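PDB 4A27: synaptic vesicle membrane protein VAT-1 homolog-like from Homo sapiens, which probably acts as an oxidoreductase of the quinone oxidoreductase branch of the zinc-containing alcohol dehydrogenase family. Local coordinates for residues G208-L213 / L227-G232; T174-K179 / F191-D196; V159-S164 / K307-V312; F123-V128 / F278-L283. One frame throughout, in Å; residues are numbered along the deposited sequence.

Interaction 1 of 4, residues G208-L213 / L227-G232. With EDO (1,2-ethanediol), chain C.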
loop_
_atom_site.group_PDB
_atom_site.type_symbol
_atom_site.label_atom_id
_atom_site.label_comp_id
_atom_site.label_asym_id
_atom_site.label_seq_id
_atom_site.Cartn_x
_atom_site.Cartn_y
_atom_site.Cartn_z
ATOM N N GLY A 208 -4.875 -0.796 -17.294
ATOM C CA GLY A 208 -3.487 -0.569 -16.899
ATOM C C GLY A 208 -2.987 -1.668 -15.977
ATOM O O GLY A 208 -3.325 -2.862 -16.178
ATOM N N VAL A 209 -2.210 -1.273 -14.953
ATOM C CA VAL A 209 -1.627 -2.250 -14.028
ATOM C C VAL A 209 -1.924 -1.983 -12.546
ATOM O O VAL A 209 -2.264 -0.866 -12.140
ATOM C CB VAL A 209 -0.089 -2.356 -14.233
ATOM C CG1 VAL A 209 0.237 -2.926 -15.617
ATOM C CG2 VAL A 209 0.537 -0.993 -14.045
ATOM N N ASP A 210 -1.762 -3.036 -11.745
ATOM C CA ASP A 210 -1.915 -2.956 -10.312
ATOM C C ASP A 210 -0.738 -2.301 -9.615
ATOM O O ASP A 210 -0.937 -1.590 -8.613
ATOM C CB ASP A 210 -2.097 -4.362 -9.737
ATOM C CG ASP A 210 -3.340 -5.040 -10.269
ATOM O OD1 ASP A 210 -4.427 -4.634 -9.823
ATOM O OD2 ASP A 210 -3.234 -5.924 -11.157
ATOM N N ILE A 211 0.478 -2.535 -10.129
ATOM C CA ILE A 211 1.681 -2.017 -9.496
ATOM C C ILE A 211 2.629 -1.440 -10.536
ATOM O O ILE A 211 2.964 -2.112 -11.537
ATOM C CB ILE A 211 2.441 -3.099 -8.744
ATOM C CG1 ILE A 211 1.576 -3.789 -7.685
ATOM C CG2 ILE A 211 3.780 -2.522 -8.155
ATOM C CD1 ILE A 211 2.282 -5.038 -7.116
ATOM N N VAL A 212 3.082 -0.208 -10.298
ATOM C CA VAL A 212 4.146 0.365 -11.106
ATOM C C VAL A 212 5.385 0.555 -10.214
ATOM O O VAL A 212 5.261 1.166 -9.148
ATOM C CB VAL A 212 3.761 1.713 -11.750
ATOM C CG1 VAL A 212 4.992 2.282 -12.546
ATOM C CG2 VAL A 212 2.552 1.561 -12.700
ATOM N N LEU A 213 6.543 0.056 -10.678
ATOM C CA LEU A 213 7.819 0.184 -9.987
ATOM C C LEU A 213 8.768 1.028 -10.802
ATOM O O LEU A 213 9.168 0.664 -11.925
ATOM C CB LEU A 213 8.462 -1.158 -9.751
ATOM C CG LEU A 213 7.592 -2.169 -9.046
ATOM C CD1 LEU A 213 8.247 -3.525 -9.081
ATOM C CD2 LEU A 213 7.326 -1.651 -7.606
ATOM N N LEU A 227 -0.918 5.127 -15.424
ATOM C CA LEU A 227 -0.894 3.712 -15.767
ATOM C C LEU A 227 -1.662 2.818 -14.740
ATOM O O LEU A 227 -1.967 1.660 -15.005
ATOM C CB LEU A 227 0.576 3.280 -15.830
ATOM C CG LEU A 227 1.477 3.482 -17.042
ATOM C CD1 LEU A 227 1.335 2.291 -18.006
ATOM C CD2 LEU A 227 1.208 4.837 -17.708
ATOM N N LEU A 228 -1.942 3.339 -13.561
ATOM C CA LEU A 228 -2.502 2.499 -12.468
ATOM C C LEU A 228 -3.994 2.192 -12.541
ATOM O O LEU A 228 -4.822 3.091 -12.732
ATOM C CB LEU A 228 -2.256 3.180 -11.127
ATOM C CG LEU A 228 -0.834 3.209 -10.625
ATOM C CD1 LEU A 228 -0.791 4.228 -9.471
ATOM C CD2 LEU A 228 -0.377 1.811 -10.195
ATOM N N LYS A 229 -4.351 0.914 -12.372
ATOM C CA LYS A 229 -5.726 0.542 -12.107
ATOM C C LYS A 229 -6.193 1.238 -10.795
ATOM O O LYS A 229 -5.374 1.748 -10.043
ATOM C CB LYS A 229 -5.857 -0.980 -11.930
ATOM C CG LYS A 229 -5.632 -1.854 -13.151
ATOM C CD LYS A 229 -6.042 -3.298 -12.800
ATOM C CE LYS A 229 -5.375 -4.358 -13.698
ATOM N NZ LYS A 229 -5.303 -5.716 -12.993
ATOM N N PRO A 230 -7.526 1.294 -10.535
ATOM C CA PRO A 230 -8.012 1.671 -9.227
ATOM C C PRO A 230 -7.450 0.752 -8.142
ATOM O O PRO A 230 -7.334 -0.461 -8.356
ATOM C CB PRO A 230 -9.554 1.480 -9.334
ATOM C CG PRO A 230 -9.848 1.515 -10.788
ATOM C CD PRO A 230 -8.622 0.976 -11.472
ATOM N N LEU A 231 -7.133 1.344 -6.996
ATOM C CA LEU A 231 -6.432 0.705 -5.877
ATOM C C LEU A 231 -5.001 0.304 -6.215
ATOM O O LEU A 231 -4.399 -0.400 -5.478
ATOM C CB LEU A 231 -7.196 -0.513 -5.341
ATOM C CG LEU A 231 -8.624 -0.130 -4.900
ATOM C CD1 LEU A 231 -9.402 -1.335 -4.378
ATOM C CD2 LEU A 231 -8.530 0.985 -3.848
ATOM N N GLY A 232 -4.470 0.745 -7.337
ATOM C CA GLY A 232 -3.086 0.438 -7.664
ATOM C C GLY A 232 -2.061 1.232 -6.873
ATOM O O GLY A 232 -2.374 2.286 -6.323
HETATM C C1 EDO C . -2.146 -3.273 -5.288
HETATM O O1 EDO C . -2.198 -1.833 -5.291
HETATM C C2 EDO C . -1.004 -3.729 -4.408
HETATM O O2 EDO C . -1.432 -4.595 -3.340
HETATM O O HOH W 1 -5.108 -2.275 -8.214
#

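Interaction 2 of 4, residues T174-K179 / F191-D196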
loop_
_atom_site.group_PDB
_atom_site.type_symbol
_atom_site.label_atom_id
_atom_site.label_comp_id
_atom_site.label_asym_id
_atom_site.label_seq_id
_atom_site.Cartn_x
_atom_site.Cartn_y
_atom_site.Cartn_z
ATOM N N THR A 174 9.930 -2.612 -19.470
ATOM C CA THR A 174 10.577 -1.768 -20.479
ATOM C C THR A 174 12.110 -1.950 -20.417
ATOM O O THR A 174 12.676 -2.166 -19.342
ATOM C CB THR A 174 10.202 -0.288 -20.309
ATOM O OG1 THR A 174 10.709 0.201 -19.076
ATOM C CG2 THR A 174 8.680 -0.111 -20.343
ATOM N N ALA A 175 12.757 -1.844 -21.578
ATOM C CA ALA A 175 14.202 -1.992 -21.730
ATOM C C ALA A 175 14.634 -1.565 -23.153
ATOM O O ALA A 175 13.843 -1.653 -24.097
ATOM C CB ALA A 175 14.611 -3.415 -21.498
ATOM N N SER A 176 15.890 -1.153 -23.309
ATOM C CA SER A 176 16.445 -0.816 -24.630
ATOM C C SER A 176 16.417 -2.040 -25.541
ATOM O O SER A 176 16.671 -3.165 -25.087
ATOM C CB SER A 176 17.868 -0.285 -24.493
ATOM O OG SER A 176 17.866 0.969 -23.829
ATOM N N THR A 177 16.116 -1.824 -26.820
ATOM C CA THR A 177 15.771 -2.933 -27.730
ATOM C C THR A 177 16.906 -3.938 -27.973
ATOM O O THR A 177 16.645 -5.133 -28.249
ATOM C CB THR A 177 15.207 -2.445 -29.103
ATOM O OG1 THR A 177 14.280 -1.377 -28.894
ATOM C CG2 THR A 177 14.480 -3.579 -29.837
ATOM N N PHE A 178 18.157 -3.478 -27.875
ATOM C CA PHE A 178 19.311 -4.406 -27.948
ATOM C C PHE A 178 19.346 -5.397 -26.775
ATOM O O PHE A 178 20.001 -6.424 -26.860
ATOM C CB PHE A 178 20.665 -3.672 -28.085
ATOM C CG PHE A 178 21.144 -2.972 -26.830
ATOM C CD1 PHE A 178 21.929 -3.643 -25.900
ATOM C CD2 PHE A 178 20.863 -1.625 -26.617
ATOM C CE1 PHE A 178 22.381 -2.991 -24.740
ATOM C CE2 PHE A 178 21.315 -0.964 -25.469
ATOM C CZ PHE A 178 22.068 -1.648 -24.527
ATOM N N LYS A 179 18.632 -5.110 -25.691
ATOM C CA LYS A 179 18.549 -6.058 -24.583
ATOM C C LYS A 179 17.453 -7.107 -24.754
ATOM O O LYS A 179 17.520 -8.145 -24.086
ATOM C CB LYS A 179 18.361 -5.335 -23.247
ATOM C CG LYS A 179 19.553 -4.468 -22.843
ATOM C CD LYS A 179 19.323 -3.804 -21.499
ATOM C CE LYS A 179 20.465 -2.882 -21.127
ATOM N NZ LYS A 179 20.052 -1.926 -20.088
ATOM N N PHE A 191 8.665 -3.999 -23.702
ATOM C CA PHE A 191 8.491 -2.832 -24.548
ATOM C C PHE A 191 9.722 -1.952 -24.622
ATOM O O PHE A 191 10.595 -1.954 -23.743
ATOM C CB PHE A 191 7.289 -2.009 -24.082
ATOM C CG PHE A 191 6.014 -2.772 -24.112
ATOM C CD1 PHE A 191 5.605 -3.417 -25.276
ATOM C CD2 PHE A 191 5.231 -2.884 -22.985
ATOM C CE1 PHE A 191 4.425 -4.144 -25.311
ATOM C CE2 PHE A 191 4.044 -3.608 -23.019
ATOM C CZ PHE A 191 3.648 -4.239 -24.172
ATOM N N ASP A 192 9.783 -1.197 -25.704
ATOM C CA ASP A 192 10.890 -0.326 -25.946
ATOM C C ASP A 192 10.724 0.852 -25.046
ATOM O O ASP A 192 9.675 1.504 -25.018
ATOM C CB ASP A 192 10.923 0.128 -27.399
ATOM C CG ASP A 192 12.162 0.951 -27.717
ATOM O OD1 ASP A 192 12.581 1.788 -26.876
ATOM O OD2 ASP A 192 12.718 0.752 -28.806
ATOM N N ARG A 193 11.794 1.096 -24.306
ATOM C CA ARG A 193 11.902 2.159 -23.318
ATOM C C ARG A 193 11.498 3.485 -23.930
ATOM O O ARG A 193 10.605 4.142 -23.439
ATOM C CB ARG A 193 13.367 2.196 -22.872
ATOM C CG ARG A 193 13.666 2.886 -21.587
ATOM C CD ARG A 193 15.060 2.462 -21.109
ATOM N NE ARG A 193 16.080 2.727 -22.123
ATOM C CZ ARG A 193 16.664 3.911 -22.331
ATOM N NH1 ARG A 193 16.347 4.968 -21.579
ATOM N NH2 ARG A 193 17.579 4.049 -23.301
ATOM N N ASN A 194 12.126 3.817 -25.055
ATOM C CA ASN A 194 11.939 5.109 -25.735
ATOM C C ASN A 194 10.727 5.228 -26.668
ATOM O O ASN A 194 10.503 6.289 -27.243
ATOM C CB ASN A 194 13.193 5.429 -26.542
ATOM C CG ASN A 194 14.425 5.521 -25.679
ATOM O OD1 ASN A 194 15.354 4.737 -25.843
ATOM N ND2 ASN A 194 14.436 6.480 -24.738
ATOM N N ALA A 195 9.974 4.142 -26.837
ATOM C CA ALA A 195 8.720 4.172 -27.580
ATOM C C ALA A 195 7.665 4.786 -26.663
ATOM O O ALA A 195 8.020 5.449 -25.687
ATOM C CB ALA A 195 8.325 2.767 -27.996
ATOM N N ASP A 196 6.382 4.599 -26.975
ATOM C CA ASP A 196 5.308 4.987 -26.044
ATOM C C ASP A 196 4.538 3.760 -25.577
ATOM O O ASP A 196 3.397 3.498 -25.960
ATOM C CB ASP A 196 4.399 6.077 -26.623
ATOM C CG ASP A 196 4.869 7.479 -26.264
ATOM O OD1 ASP A 196 5.620 7.628 -25.275
ATOM O OD2 ASP A 196 4.477 8.438 -26.958
#

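Interaction 3 of 4, residues V159-S164 / K307-V312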
loop_
_atom_site.group_PDB
_atom_site.type_symbol
_atom_site.label_atom_id
_atom_site.label_comp_id
_atom_site.label_asym_id
_atom_site.label_seq_id
_atom_site.Cartn_x
_atom_site.Cartn_y
_atom_site.Cartn_z
ATOM N N VAL A 159 12.637 -8.491 -9.598
ATOM C CA VAL A 159 11.175 -8.316 -9.616
ATOM C C VAL A 159 10.484 -9.374 -10.540
ATOM O O VAL A 159 9.493 -10.025 -10.144
ATOM C CB VAL A 159 10.774 -6.861 -10.024
ATOM C CG1 VAL A 159 9.274 -6.712 -10.387
ATOM C CG2 VAL A 159 11.127 -5.779 -8.926
ATOM N N ALA A 160 11.037 -9.606 -11.737
ATOM C CA ALA A 160 10.417 -10.568 -12.701
ATOM C C ALA A 160 10.431 -11.961 -12.130
ATOM O O ALA A 160 9.470 -12.671 -12.228
ATOM C CB ALA A 160 11.121 -10.558 -14.053
ATOM N N GLN A 161 11.522 -12.345 -11.493
ATOM C CA GLN A 161 11.642 -13.699 -10.974
ATOM C C GLN A 161 10.668 -13.897 -9.807
ATOM O O GLN A 161 10.090 -14.956 -9.667
ATOM C CB GLN A 161 13.076 -13.949 -10.474
ATOM C CG GLN A 161 14.078 -14.035 -11.603
ATOM C CD GLN A 161 15.465 -14.332 -11.134
ATOM O OE1 GLN A 161 15.645 -14.900 -10.054
ATOM N NE2 GLN A 161 16.465 -14.013 -11.961
ATOM N N LEU A 162 10.542 -12.889 -8.935
ATOM C CA LEU A 162 9.655 -13.014 -7.796
ATOM C C LEU A 162 8.182 -13.014 -8.208
ATOM O O LEU A 162 7.387 -13.744 -7.624
ATOM C CB LEU A 162 9.910 -11.923 -6.744
ATOM C CG LEU A 162 11.178 -12.062 -5.963
ATOM C CD1 LEU A 162 11.505 -10.743 -5.203
ATOM C CD2 LEU A 162 10.983 -13.298 -5.022
ATOM N N CYS A 163 7.814 -12.207 -9.207
ATOM C CA CYS A 163 6.441 -12.260 -9.744
ATOM C C CYS A 163 6.079 -13.693 -10.219
ATOM O O CYS A 163 4.936 -14.138 -10.057
ATOM C CB CYS A 163 6.261 -11.297 -10.900
ATOM S SG CYS A 163 6.226 -9.540 -10.385
ATOM N N SER A 164 7.053 -14.405 -10.784
ATOM C CA SER A 164 6.803 -15.748 -11.294
ATOM C C SER A 164 6.559 -16.763 -10.181
ATOM O O SER A 164 6.111 -17.865 -10.465
ATOM C CB SER A 164 7.937 -16.225 -12.220
ATOM O OG SER A 164 9.099 -16.581 -11.491
ATOM N N LYS A 307 15.259 -23.260 -6.046
ATOM C CA LYS A 307 15.627 -22.959 -7.442
ATOM C C LYS A 307 14.582 -22.126 -8.131
ATOM O O LYS A 307 14.468 -22.158 -9.340
ATOM C CB LYS A 307 15.865 -24.241 -8.265
ATOM C CG LYS A 307 16.706 -25.298 -7.576
ATOM C CD LYS A 307 18.154 -24.855 -7.475
ATOM C CE LYS A 307 19.010 -25.929 -6.871
ATOM N NZ LYS A 307 20.424 -25.479 -6.882
ATOM N N LYS A 308 13.850 -21.338 -7.365
ATOM C CA LYS A 308 12.881 -20.414 -7.933
ATOM C C LYS A 308 13.424 -19.034 -8.236
ATOM O O LYS A 308 12.813 -18.305 -8.983
ATOM C CB LYS A 308 11.686 -20.295 -7.014
ATOM C CG LYS A 308 10.827 -21.597 -7.048
ATOM C CD LYS A 308 9.862 -21.651 -5.889
ATOM C CE LYS A 308 8.904 -22.909 -5.983
ATOM N NZ LYS A 308 7.656 -22.537 -6.696
ATOM N N ILE A 309 14.547 -18.661 -7.642
ATOM C CA ILE A 309 15.194 -17.416 -7.990
ATOM C C ILE A 309 16.711 -17.627 -8.088
ATOM O O ILE A 309 17.248 -18.555 -7.507
ATOM C CB ILE A 309 14.895 -16.280 -6.972
ATOM C CG1 ILE A 309 15.401 -16.617 -5.578
ATOM C CG2 ILE A 309 13.379 -15.874 -6.912
ATOM C CD1 ILE A 309 15.431 -15.355 -4.675
ATOM N N LYS A 310 17.382 -16.731 -8.810
ATOM C CA LYS A 310 18.807 -16.793 -9.051
ATOM C C LYS A 310 19.290 -15.427 -9.568
ATOM O O LYS A 310 18.822 -14.939 -10.596
ATOM C CB LYS A 310 19.119 -17.895 -10.072
ATOM C CG LYS A 310 20.593 -18.016 -10.450
ATOM C CD LYS A 310 20.855 -19.261 -11.317
ATOM C CE LYS A 310 22.330 -19.701 -11.285
ATOM N NZ LYS A 310 22.695 -20.427 -10.028
ATOM N N PRO A 311 20.220 -14.812 -8.861
ATOM C CA PRO A 311 20.736 -13.523 -9.288
ATOM C C PRO A 311 21.346 -13.594 -10.686
ATOM O O PRO A 311 21.949 -14.588 -11.046
ATOM C CB PRO A 311 21.765 -13.172 -8.205
ATOM C CG PRO A 311 21.590 -14.148 -7.111
ATOM C CD PRO A 311 20.828 -15.296 -7.601
ATOM N N VAL A 312 21.133 -12.548 -11.471
ATOM C CA VAL A 312 21.634 -12.441 -12.843
ATOM C C VAL A 312 22.829 -11.526 -12.723
ATOM O O VAL A 312 22.679 -10.388 -12.275
ATOM C CB VAL A 312 20.619 -11.784 -13.792
ATOM C CG1 VAL A 312 21.255 -11.476 -15.181
ATOM C CG2 VAL A 312 19.383 -12.704 -14.019
#

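Interaction 4 of 4, residues F123-V128 / F278-L283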
loop_
_atom_site.group_PDB
_atom_site.type_symbol
_atom_site.label_atom_id
_atom_site.label_comp_id
_atom_site.label_asym_id
_atom_site.label_seq_id
_atom_site.Cartn_x
_atom_site.Cartn_y
_atom_site.Cartn_z
ATOM N N PHE A 123 23.070 -10.566 -4.460
ATOM C CA PHE A 123 21.785 -11.044 -3.926
ATOM C C PHE A 123 21.003 -9.983 -3.056
ATOM O O PHE A 123 19.919 -9.561 -3.445
ATOM C CB PHE A 123 22.049 -12.309 -3.124
ATOM C CG PHE A 123 20.847 -13.113 -2.831
ATOM C CD1 PHE A 123 20.298 -13.931 -3.806
ATOM C CD2 PHE A 123 20.238 -13.063 -1.584
ATOM C CE1 PHE A 123 19.167 -14.702 -3.539
ATOM C CE2 PHE A 123 19.100 -13.843 -1.311
ATOM C CZ PHE A 123 18.578 -14.665 -2.298
ATOM N N PRO A 124 21.580 -9.516 -1.923
ATOM C CA PRO A 124 20.824 -8.736 -0.922
ATOM C C PRO A 124 20.172 -7.435 -1.367
ATOM O O PRO A 124 18.980 -7.270 -1.178
ATOM C CB PRO A 124 21.863 -8.416 0.180
ATOM C CG PRO A 124 23.128 -8.966 -0.265
ATOM C CD PRO A 124 23.033 -9.432 -1.669
ATOM N N MET A 125 20.917 -6.500 -1.937
ATOM C CA MET A 125 20.298 -5.233 -2.316
ATOM C C MET A 125 19.134 -5.455 -3.270
ATOM O O MET A 125 18.011 -5.009 -2.990
ATOM C CB MET A 125 21.311 -4.267 -2.923
ATOM C CG MET A 125 22.269 -3.633 -1.901
ATOM S SD MET A 125 21.486 -2.353 -0.882
ATOM C CE MET A 125 21.685 -0.972 -2.031
ATOM N N ASN A 126 19.405 -6.120 -4.401
ATOM C CA ASN A 126 18.409 -6.232 -5.449
ATOM C C ASN A 126 17.213 -7.057 -5.012
ATOM O O ASN A 126 16.049 -6.642 -5.240
ATOM C CB ASN A 126 18.980 -6.764 -6.758
ATOM C CG ASN A 126 19.969 -5.800 -7.427
ATOM O OD1 ASN A 126 20.035 -4.630 -7.097
ATOM N ND2 ASN A 126 20.735 -6.307 -8.376
ATOM N N PHE A 127 17.452 -8.218 -4.409
ATOM C CA PHE A 127 16.346 -9.102 -4.108
ATOM C C PHE A 127 15.533 -8.659 -2.888
ATOM O O PHE A 127 14.304 -8.822 -2.879
ATOM C CB PHE A 127 16.771 -10.567 -4.012
ATOM C CG PHE A 127 16.943 -11.216 -5.360
ATOM C CD1 PHE A 127 18.105 -11.006 -6.101
ATOM C CD2 PHE A 127 15.923 -11.994 -5.907
ATOM C CE1 PHE A 127 18.245 -11.559 -7.383
ATOM C CE2 PHE A 127 16.060 -12.563 -7.189
ATOM C CZ PHE A 127 17.237 -12.340 -7.915
ATOM N N VAL A 128 16.178 -8.070 -1.876
ATOM C CA VAL A 128 15.420 -7.574 -0.742
ATOM C C VAL A 128 14.562 -6.381 -1.223
ATOM O O VAL A 128 13.419 -6.247 -0.845
ATOM C CB VAL A 128 16.328 -7.178 0.482
ATOM C CG1 VAL A 128 15.537 -6.513 1.542
ATOM C CG2 VAL A 128 17.041 -8.425 1.086
ATOM N N PHE A 278 10.456 4.010 -1.439
ATOM C CA PHE A 278 11.195 2.960 -0.774
ATOM C C PHE A 278 12.731 3.125 -0.875
ATOM O O PHE A 278 13.262 3.277 -1.970
ATOM C CB PHE A 278 10.807 1.607 -1.297
ATOM C CG PHE A 278 11.494 0.485 -0.576
ATOM C CD1 PHE A 278 11.202 0.230 0.768
ATOM C CD2 PHE A 278 12.490 -0.252 -1.196
ATOM C CE1 PHE A 278 11.867 -0.799 1.460
ATOM C CE2 PHE A 278 13.147 -1.279 -0.515
ATOM C CZ PHE A 278 12.840 -1.549 0.821
ATOM N N SER A 279 13.402 3.098 0.284
ATOM C CA SER A 279 14.874 3.179 0.413
ATOM C C SER A 279 15.325 2.109 1.366
ATOM O O SER A 279 15.106 2.222 2.583
ATOM C CB SER A 279 15.280 4.519 1.006
ATOM O OG SER A 279 16.619 4.432 1.500
ATOM N N LEU A 280 15.885 1.025 0.844
ATOM C CA LEU A 280 16.333 -0.055 1.703
ATOM C C LEU A 280 17.421 0.407 2.705
ATOM O O LEU A 280 17.429 -0.033 3.848
ATOM C CB LEU A 280 16.852 -1.227 0.867
ATOM C CG LEU A 280 17.420 -2.440 1.596
ATOM C CD1 LEU A 280 16.456 -2.899 2.711
ATOM C CD2 LEU A 280 17.704 -3.603 0.572
ATOM N N LEU A 281 18.370 1.208 2.252
ATOM C CA LEU A 281 19.482 1.619 3.110
ATOM C C LEU A 281 18.978 2.371 4.336
ATOM O O LEU A 281 19.395 2.067 5.465
ATOM C CB LEU A 281 20.535 2.431 2.341
ATOM C CG LEU A 281 21.311 1.545 1.360
ATOM C CD1 LEU A 281 22.293 2.358 0.637
ATOM C CD2 LEU A 281 22.028 0.315 1.979
ATOM N N ASN A 282 18.051 3.295 4.126
ATOM C CA ASN A 282 17.428 4.012 5.243
ATOM C C ASN A 282 16.681 3.116 6.192
ATOM O O ASN A 282 16.741 3.327 7.404
ATOM C CB ASN A 282 16.462 5.070 4.755
ATOM C CG ASN A 282 17.158 6.247 4.151
ATOM O OD1 ASN A 282 18.393 6.336 4.164
ATOM N ND2 ASN A 282 16.377 7.149 3.576
ATOM N N LEU A 283 15.989 2.120 5.646
ATOM C CA LEU A 283 15.267 1.149 6.453
ATOM C C LEU A 283 16.229 0.400 7.357
ATOM O O LEU A 283 15.920 0.161 8.526
ATOM C CB LEU A 283 14.507 0.153 5.558
ATOM C CG LEU A 283 13.363 -0.673 6.133
ATOM C CD1 LEU A 283 12.285 0.224 6.773
ATOM C CD2 LEU A 283 12.723 -1.551 5.028
#

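Interaction 1 of 4, residues G208-L213 / L227-G232
Lys229 and Asp210 carry much of this contact, in which the chain returns beside strand 209-215 of a Rossmann-type parallel sheet before entering the neighbouring strand, 232-237. The backbone pairs first. Val209 N donates to Leu227 O at 2.9 Å, and Lys229 N donates to Val209 O at 2.8 Å, so Leu228 sits opposite Val209 in a short parallel bridge. Leu227 also lays its CB across Val212 CG2 at 4.1 Å, the two side chains meeting at about a right angle, and Leu228 CD2 reaches the same methyl.

The side chain of Lys229 leaves on the side facing 208-213. With CG anti to the carbonyl carbon (chi1 -68°) and the rest of the chain extended, its methylenes run past Val209 O and bring CE to 3.5 Å from Gly208 O. The ammonium group then forms a salt bridge with Asp210, NZ lying 2.8 Å from OD2 on the syn side but 33° out of the carboxylate plane. OD2 has a second donor in Ser145 N, from the adjoining strand 145-148, so one oxygen ties the lysine to the sheet. The pairing would be expected to favour the charged form of both groups.

A type II turn from Lys229 to Gly232 redirects the chain, and around Lys229, Pro230 and Leu231 it packs against the second subunit. The other carboxylate oxygen serves this turn through one water, which donates both to Asp210 OD1 and, at 2.9 Å, to Pro230 O.

Interaction 2 of 4, residues T174-K179 / F191-D196
Arg193 reaches across to Ser176 just beyond the carboxyl ends of two parallel strands, 170-175 and 189-192, which belong to one beta-alpha-beta unit of the Rossmann-type sheet. The guanidinium comes side-on: NE lies 3.0 Å and NH2 3.1 Å from Ser176 OG, so two N-H groups share one hydroxyl oxygen. That oxygen is at the edge of the flat group and about 12° or less out of its plane. Such a grip depends on a bend in the arginine. CG is anti to the backbone N (chi1 -161°), and the chain then folds at chi3 (56°), turning the NE edge toward Ser176. Asn194 OD1 lies over the rim of one guanidinium face, and Arg332 brings a like charge close by.

Within the sheet, the strands are joined by Ala175 N, which donates to Phe191 O at 3.1 Å, nearly in line with the carbonyl bond. The next link, from Arg193 N to Ala175 O, is weak; that carbonyl also accepts from His180 NE2. Thr174 and Phe191 pair on the same side of the sheet, where the phenylalanine side chain turns off to pack on helix 197-204.

Asp192 begins a type I turn that takes the chain out of the strand. Its carboxylate reaches forward to close an Asx turn, OD1 accepting from Asn194 N at 2.8 Å.

Interaction 3 of 4, residues V159-S164 / K307-V312
A side-chain amide from a helix pairs with the backbone of an irregular segment here: Gln161, near the end of helix 154-163, binds Lys310 in the connection between helix 290-305 and strand 313-317. Both polar atoms of the amide are used on the same residue. OE1 accepts from Lys310 N at 2.8 Å in a nearly straight bond (166°), while NE2 donates to Lys310 O at 2.9 Å. The carbonyl oxygen of Lys310 lies practically in the amide plane of Gln161, and the two bonds together fix the amide's rotation and tell its oxygen end from its nitrogen end. The glutamine gets there as an extended arm, its CG anti to the carbonyl carbon (chi1 -70°) and CD continuing straight on.

Helix 154-163 packs on the parallel sheet of the Rossmann-type domain, where Val159 and Cys163 face strand 145-148. Gln161 points instead toward 307-312, also touching Phe127 of helix 124-137, and so joins this helix to the segment that leads into strand 313-317 of the mixed sheet. The side chain of Lys310 itself heads elsewhere, to a salt bridge with Glu119.

Ile309 and Val312 lie beside the amide: Ile309 CB is 3.5 Å from Gln161 OE1, and Val312 CG2 rests 3.8 Å from Gln161 NE2. In a separate apolar contact, Ile309 CG2 meets Leu162 CD2 at 4.0 Å; Leu162 also leans on Leu303 of helix 290-305.

Interaction 4 of 4, residues F123-V128 / F278-L283
Leu280 is the bump of this contact, and the hollow it enters lies between Met125 and Val128, one turn apart on helix 124-137. Its CD2 methyl sits 3.8 Å from Val128 CG1 and equally near Val128 CB, and it also rests 3.8 Å from the backbone oxygen Met125 O. CD1 adds a second touch on Val128 CG1, so both branches of the leucine fork bear on one valine methyl, the two side chains crossing at about a right angle. The leucine owes its reach to CG standing anti to the backbone N (chi1 178°), which carries the fork toward helix 124-137.

Met125 closes the hollow from the flank. Its chain is bent at both chi2 and chi3 (-74° and -84°), curling the sulfur round toward the incoming helix: SD comes within 4.2 Å of Leu280 CD2 and 3.9 Å of Leu281 CD2.

The packing brings together two pieces of the Rossmann-type domain. Segment 278-283 leaves strand 274-278, outermost of the parallel sheet within this chain, and starts helix 280-285, whose N-cap is Ser279: its OG accepts from Asn282 N. Phe91, from strand 87-91 of the mixed sheet, touches both Met125 and Leu280, so the contact also borders the other main sheet of the chain. Within the 123-128 side, Val128 also packs on Ile293 and Val297 of helix 290-305. Ser279 N and Asn282 ND2 bond to Asn272 and Glu270 of the second subunit.

Interactions 1 and 2 lie on the same parallel sheet, their centres 20 Å apart and their nearest atoms about 7 Å apart. Interaction 2 includes the edge strand 189-192, whereas interaction 1 lies at the start of inner strand 209-215 and the approach to inner strand 232-237. Interaction 3 touches interaction 1 where Val159 CG1 meets Leu213 CD1 at 3.6 Å, and it packs directly on interaction 4: Ile309 CD1 lies 3.6 Å from Phe127 CD2, and Pro311 CG the same distance from Phe123 CD1. Along the chain interactions 3 and 4 interleave, and both enclose interactions 1 and 2. Interactions 1 and 4, with centres 22 Å apart, both reach the second subunit. Bound 1,2-ethanediol, probably from the crystallisation liquor, lies beside interactions 1 and 2.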